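PDB 4XVH: carbohydrate esterase family 2 (CE2), which probably removes acetyl groups from xylan or related plant polysaccharides, joining a beta-sandwich carbohydrate-binding domain to an SGNH-type hydrolase domain. Local coordinates for residues A[179-182]-A[183-186]; A[190-193]-A[194-198]. All coordinates share one frame; numbering follows the deposited sequence.

Interaction 1. Residues A[179-182]-A[183-186]; sequences PLMP and QLYT
L184 N donates to L180 O over 3.2 Å, with an N-H...O angle of 165°. Y185 N donates to M181 O over 2.8 Å. Both are i to i+4 bonds of the short helix 181-184, and L180 sits at its N-cap position. T186 folds back onto Q183. Its N and its OG1 both donate to Q183 O, the hydroxyl at 2.7 Å and in the carbonyl plane. The helix belongs to the SGNH hydrolase domain, where it follows strand 155-160 and precedes strand 207-211 in the chain. Q183 reaches back to the residues before the helix. Its CG is anti to the backbone N (chi1 175°) and the chain beyond is extended, which carries the amide obliquely across CB and CG of P179. P179 CB lies 3.3 Å from Q183 OE1. A water accepts from L180 N and donates to Q183 OE1, and NE2 bonds to D194 OD1. Cut back to an alanine, Q183 would probably leave the water with L180 N alone of these two mates, uncover one side of the P179 ring and cost D194 OD1 a donor. The apolar contacts gather around L184. Its CD2 meets P179 CB at 3.6 Å. The side chain of M181, bent at chi2 and chi3, crosses that of L184 at about a right angle, with SD 4.0 Å from L184 CD1. Y185 leads away from the turn, to V159 and I242, and its OH bonds to D113 OD2.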
ATOM      1  N   PRO A 179      12.642  -5.599  11.214  1.00 26.89           N
ATOM      2  CA  PRO A 179      12.659  -4.174  10.825  1.00 26.08           C
ATOM      3  C   PRO A 179      11.323  -3.453  11.049  1.00 24.14           C
ATOM      4  O   PRO A 179      10.263  -4.079  10.903  1.00 23.02           O
ATOM      5  CB  PRO A 179      12.981  -4.229   9.326  1.00 25.74           C
ATOM      6  CG  PRO A 179      13.922  -5.435   9.224  1.00 27.53           C
ATOM      7  CD  PRO A 179      13.289  -6.445  10.188  1.00 27.58           C
ATOM      8  N   LEU A 180      11.404  -2.167  11.414  1.00 21.90           N
ATOM      9  CA  LEU A 180      10.255  -1.260  11.433  1.00 20.88           C
ATOM     10  C   LEU A 180       9.998  -0.655  10.047  1.00 20.67           C
ATOM     11  O   LEU A 180      10.815  -0.794   9.150  1.00 20.82           O
ATOM     12  CB  LEU A 180      10.490  -0.147  12.455  1.00 21.81           C
ATOM     13  CG  LEU A 180      10.914  -0.708  13.822  1.00 23.58           C
ATOM     14  CD1 LEU A 180      11.466   0.383  14.738  1.00 24.68           C
ATOM     15  CD2 LEU A 180       9.721  -1.433  14.493  1.00 24.03           C
ATOM     16  N   MET A 181       8.854  -0.018   9.845  1.00 19.71           N
ATOM     17  CA  MET A 181       8.571   0.540   8.514  1.00 20.50           C
ATOM     18  C   MET A 181       9.626   1.530   7.987  1.00 20.96           C
ATOM     19  O   MET A 181       9.921   1.502   6.790  1.00 20.28           O
ATOM     20  CB  MET A 181       7.191   1.208   8.479  1.00 20.44           C
ATOM     21  CG  MET A 181       6.037   0.217   8.242  1.00 21.32           C
ATOM     22  SD  MET A 181       6.341  -1.121   7.052  1.00 20.28           S
ATOM     23  CE  MET A 181       6.512  -0.230   5.504  1.00 14.63           C
ATOM     24  N   PRO A 182      10.196   2.401   8.851  1.00 22.19           N
ATOM     25  CA  PRO A 182      11.170   3.340   8.265  1.00 22.61           C
ATOM     26  C   PRO A 182      12.351   2.628   7.599  1.00 22.68           C
ATOM     27  O   PRO A 182      12.777   3.018   6.510  1.00 22.56           O
ATOM     28  CB  PRO A 182      11.632   4.186   9.484  1.00 20.35           C
ATOM     29  CG  PRO A 182      10.328   4.228  10.353  1.00 22.83           C
ATOM     30  CD  PRO A 182       9.847   2.778  10.242  1.00 22.75           C
ATOM     31  N   GLN A 183      12.862   1.587   8.238  1.00 21.56           N
ATOM     32  CA  GLN A 183      13.932   0.802   7.648  1.00 22.50           C
ATOM     33  C   GLN A 183      13.485   0.147   6.340  1.00 21.42           C
ATOM     34  O   GLN A 183      14.229   0.144   5.363  1.00 22.28           O
ATOM     35  CB  GLN A 183      14.428  -0.271   8.645  1.00 22.13           C
ATOM     36  CG  GLN A 183      15.464  -1.246   8.096  1.00 28.04           C
ATOM     37  CD  GLN A 183      15.876  -2.304   9.149  1.00 31.03           C
ATOM     38  OE1 GLN A 183      15.417  -2.253  10.288  1.00 32.10           O
ATOM     39  NE2 GLN A 183      16.736  -3.254   8.761  1.00 31.01           N
ATOM     40  N   LEU A 184      12.288  -0.430   6.346  1.00 20.94           N
ATOM     41  CA  LEU A 184      11.768  -1.115   5.175  1.00 19.51           C
ATOM     42  C   LEU A 184      11.602  -0.139   4.016  1.00 19.32           C
ATOM     43  O   LEU A 184      11.814  -0.489   2.860  1.00 19.01           O
ATOM     44  CB  LEU A 184      10.432  -1.795   5.511  1.00 17.35           C
ATOM     45  CG  LEU A 184      10.677  -2.977   6.493  1.00 23.13           C
ATOM     46  CD1 LEU A 184       9.383  -3.659   6.938  1.00 21.56           C
ATOM     47  CD2 LEU A 184      11.682  -3.993   5.941  1.00 22.21           C
ATOM     48  N   TYR A 185      11.208   1.089   4.340  1.00 18.51           N
ATOM     49  CA  TYR A 185      11.066   2.139   3.328  1.00 18.77           C
ATOM     50  C   TYR A 185      12.377   2.495   2.595  1.00 20.38           C
ATOM     51  O   TYR A 185      12.335   3.174   1.550  1.00 19.75           O
ATOM     52  CB  TYR A 185      10.477   3.397   3.966  1.00 17.69           C
ATOM     53  CG  TYR A 185      10.031   4.489   3.005  1.00 18.78           C
ATOM     54  CD1 TYR A 185       8.876   4.342   2.222  1.00 17.63           C
ATOM     55  CD2 TYR A 185      10.740   5.672   2.911  1.00 18.80           C
ATOM     56  CE1 TYR A 185       8.463   5.358   1.366  1.00 18.40           C
ATOM     57  CE2 TYR A 185      10.338   6.669   2.071  1.00 19.13           C
ATOM     58  CZ  TYR A 185       9.218   6.521   1.299  1.00 19.20           C
ATOM     59  OH  TYR A 185       8.832   7.565   0.482  1.00 19.52           O
ATOM     60  N   THR A 186      13.526   2.033   3.096  1.00 20.60           N
ATOM     61  CA  THR A 186      14.793   2.294   2.384  1.00 21.52           C
ATOM     62  C   THR A 186      15.122   1.220   1.348  1.00 22.14           C
ATOM     63  O   THR A 186      16.127   1.320   0.631  1.00 21.06           O
ATOM     64  CB  THR A 186      16.019   2.385   3.325  1.00 23.47           C
ATOM     65  OG1 THR A 186      16.286   1.102   3.897  1.00 23.58           O
ATOM     66  CG2 THR A 186      15.802   3.411   4.442  1.00 24.63           C
TER
HETATM   67  O   HOH W   1      14.020  -1.053  11.961  1.00 24.41           O

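Interaction 2. Residues A[190-193]-A[194-198]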
ATOM      1  N   ALA A 190      10.883  -5.448  -1.103  1.00 19.52           N
ATOM      2  CA  ALA A 190      10.735  -5.596   0.342  1.00 19.12           C
ATOM      3  C   ALA A 190      11.818  -6.404   1.016  1.00 20.76           C
ATOM      4  O   ALA A 190      12.108  -6.153   2.187  1.00 22.34           O
ATOM      5  CB  ALA A 190       9.392  -6.223   0.680  1.00 17.28           C
ATOM      6  N   ASN A 191      12.408  -7.385   0.322  1.00 21.59           N
ATOM      7  CA  ASN A 191      13.449  -8.188   0.961  1.00 23.82           C
ATOM      8  C   ASN A 191      14.831  -7.848   0.435  1.00 25.22           C
ATOM      9  O   ASN A 191      15.751  -8.588   0.653  1.00 25.74           O
ATOM     10  CB  ASN A 191      13.201  -9.675   0.765  1.00 24.68           C
ATOM     11  CG  ASN A 191      11.881 -10.119   1.331  1.00 26.67           C
ATOM     12  OD1 ASN A 191      11.081 -10.742   0.638  1.00 30.05           O
ATOM     13  ND2 ASN A 191      11.647  -9.818   2.587  1.00 24.49           N
ATOM     14  N   ASP A 192      14.962  -6.732  -0.274  1.00 24.82           N
ATOM     15  CA  ASP A 192      16.277  -6.308  -0.752  1.00 26.18           C
ATOM     16  C   ASP A 192      17.073  -5.655   0.393  1.00 26.67           C
ATOM     17  O   ASP A 192      16.542  -5.428   1.480  1.00 25.66           O
ATOM     18  CB  ASP A 192      16.127  -5.375  -1.961  1.00 26.20           C
ATOM     19  CG  ASP A 192      15.530  -6.101  -3.176  1.00 26.63           C
ATOM     20  OD1 ASP A 192      15.596  -7.350  -3.190  1.00 26.12           O
ATOM     21  OD2 ASP A 192      15.030  -5.449  -4.125  1.00 25.74           O
ATOM     22  N   ALA A 193      18.349  -5.385   0.157  1.00 27.52           N
ATOM     23  CA  ALA A 193      19.218  -4.806   1.188  1.00 27.45           C
ATOM     24  C   ALA A 193      18.682  -3.472   1.682  1.00 26.43           C
ATOM     25  O   ALA A 193      18.061  -2.717   0.924  1.00 24.56           O
ATOM     26  CB  ALA A 193      20.612  -4.630   0.665  1.00 28.71           C
ATOM     27  N   ASP A 194      18.935  -3.191   2.956  1.00 27.44           N
ATOM     28  CA  ASP A 194      18.727  -1.858   3.501  1.00 27.62           C
ATOM     29  C   ASP A 194      19.411  -0.829   2.625  1.00 26.35           C
ATOM     30  O   ASP A 194      20.509  -1.060   2.114  1.00 26.50           O
ATOM     31  CB  ASP A 194      19.250  -1.774   4.928  1.00 31.61           C
ATOM     32  CG  ASP A 194      18.547  -2.748   5.855  1.00 33.16           C
ATOM     33  OD1 ASP A 194      17.348  -3.010   5.644  1.00 32.09           O
ATOM     34  OD2 ASP A 194      19.190  -3.253   6.783  1.00 36.12           O
ATOM     35  N   GLY A 195      18.732   0.289   2.416  1.00 25.89           N
ATOM     36  CA  GLY A 195      19.262   1.345   1.576  1.00 28.27           C
ATOM     37  C   GLY A 195      19.339   1.051   0.083  1.00 29.19           C
ATOM     38  O   GLY A 195      19.959   1.820  -0.659  1.00 31.29           O
ATOM     39  N   SER A 196      18.707  -0.025  -0.382  1.00 27.40           N
ATOM     40  CA  SER A 196      18.830  -0.373  -1.795  1.00 26.51           C
ATOM     41  C   SER A 196      17.914   0.461  -2.702  1.00 25.61           C
ATOM     42  O   SER A 196      18.107   0.449  -3.895  1.00 25.92           O
ATOM     43  CB  SER A 196      18.562  -1.876  -2.032  1.00 25.45           C
ATOM     44  OG  SER A 196      17.269  -2.287  -1.589  1.00 22.43           O
ATOM     45  N   TYR A 197      16.910   1.153  -2.171  1.00 24.22           N
ATOM     46  CA  TYR A 197      16.140   2.071  -3.036  1.00 22.86           C
ATOM     47  C   TYR A 197      16.917   3.364  -3.289  1.00 24.85           C
ATOM     48  O   TYR A 197      17.221   4.090  -2.351  1.00 22.20           O
ATOM     49  CB  TYR A 197      14.768   2.407  -2.424  1.00 20.91           C
ATOM     50  CG  TYR A 197      13.854   3.213  -3.360  1.00 18.84           C
ATOM     51  CD1 TYR A 197      13.527   2.746  -4.650  1.00 18.68           C
ATOM     52  CD2 TYR A 197      13.312   4.420  -2.949  1.00 18.46           C
ATOM     53  CE1 TYR A 197      12.689   3.480  -5.496  1.00 21.40           C
ATOM     54  CE2 TYR A 197      12.467   5.158  -3.775  1.00 17.93           C
ATOM     55  CZ  TYR A 197      12.168   4.686  -5.050  1.00 21.07           C
ATOM     56  OH  TYR A 197      11.356   5.444  -5.859  1.00 20.91           O
ATOM     57  N   PRO A 198      17.215   3.675  -4.563  1.00 25.57           N
ATOM     58  CA  PRO A 198      18.055   4.853  -4.799  1.00 26.58           C
ATOM     59  C   PRO A 198      17.273   6.172  -4.819  1.00 24.94           C
ATOM     60  O   PRO A 198      17.887   7.203  -5.045  1.00 25.15           O
ATOM     61  CB  PRO A 198      18.688   4.565  -6.167  1.00 28.47           C
ATOM     62  CG  PRO A 198      17.744   3.702  -6.874  1.00 28.59           C
ATOM     63  CD  PRO A 198      16.919   2.944  -5.808  1.00 26.57           C
TER
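A193 O takes two hydrogen bonds from S196. The hydroxyl gives the shorter one, with S196 OG 2.7 Å from A193 O and in the plane of that carbonyl. The second runs from S196 N to A193 O, 3.1 Å. It is bent, with an N-H...O angle of 138°, and the donor stands above the carbonyl plane. This backbone bond closes a type II beta turn from A193 to S196. G195 holds the third position of the turn with a positive phi of 70°, the usual place for a glycine in this turn type. The hydroxyl of S196 lies between its own backbone N and carbonyl carbon (chi1 58°). That rotation lets OG and N reach the same oxygen. S196 OG also bonds to Y188 N, so the serine ties the turn to the chain ahead of it. D192 CB packs against S196 OG at 3.3 Å. The carboxylate of D192 is used elsewhere, where OD2 accepts from G189 N and from N9 ND2. D194 OD1 forms a salt bridge with R187 NE. The turn lies at the protein surface, in the long loop between helix 181-184 and strand 207-211. Through D192 and N9 this loop also touches the segment between strands 3-5 and 14-15.

How the interactions relate
Interaction 1 is partly buried, while interaction 2 is a surface turn; their centres lie about 9 Å apart. They follow each other along the chain, at the helix 181-184 and in the loop after it. Interaction 1 mixes helical backbone bonds with apolar packing, and M181 and Y185 face strand 155-160. Interaction 2 is almost wholly polar, as suits its exposed place. The two touch through T186, whose O lies 2.9 Å from Y197 N and whose OG1 lies 3.0 Å from G195 N, both probable hydrogen bonds. These fasten the surface turn to segment 183-186.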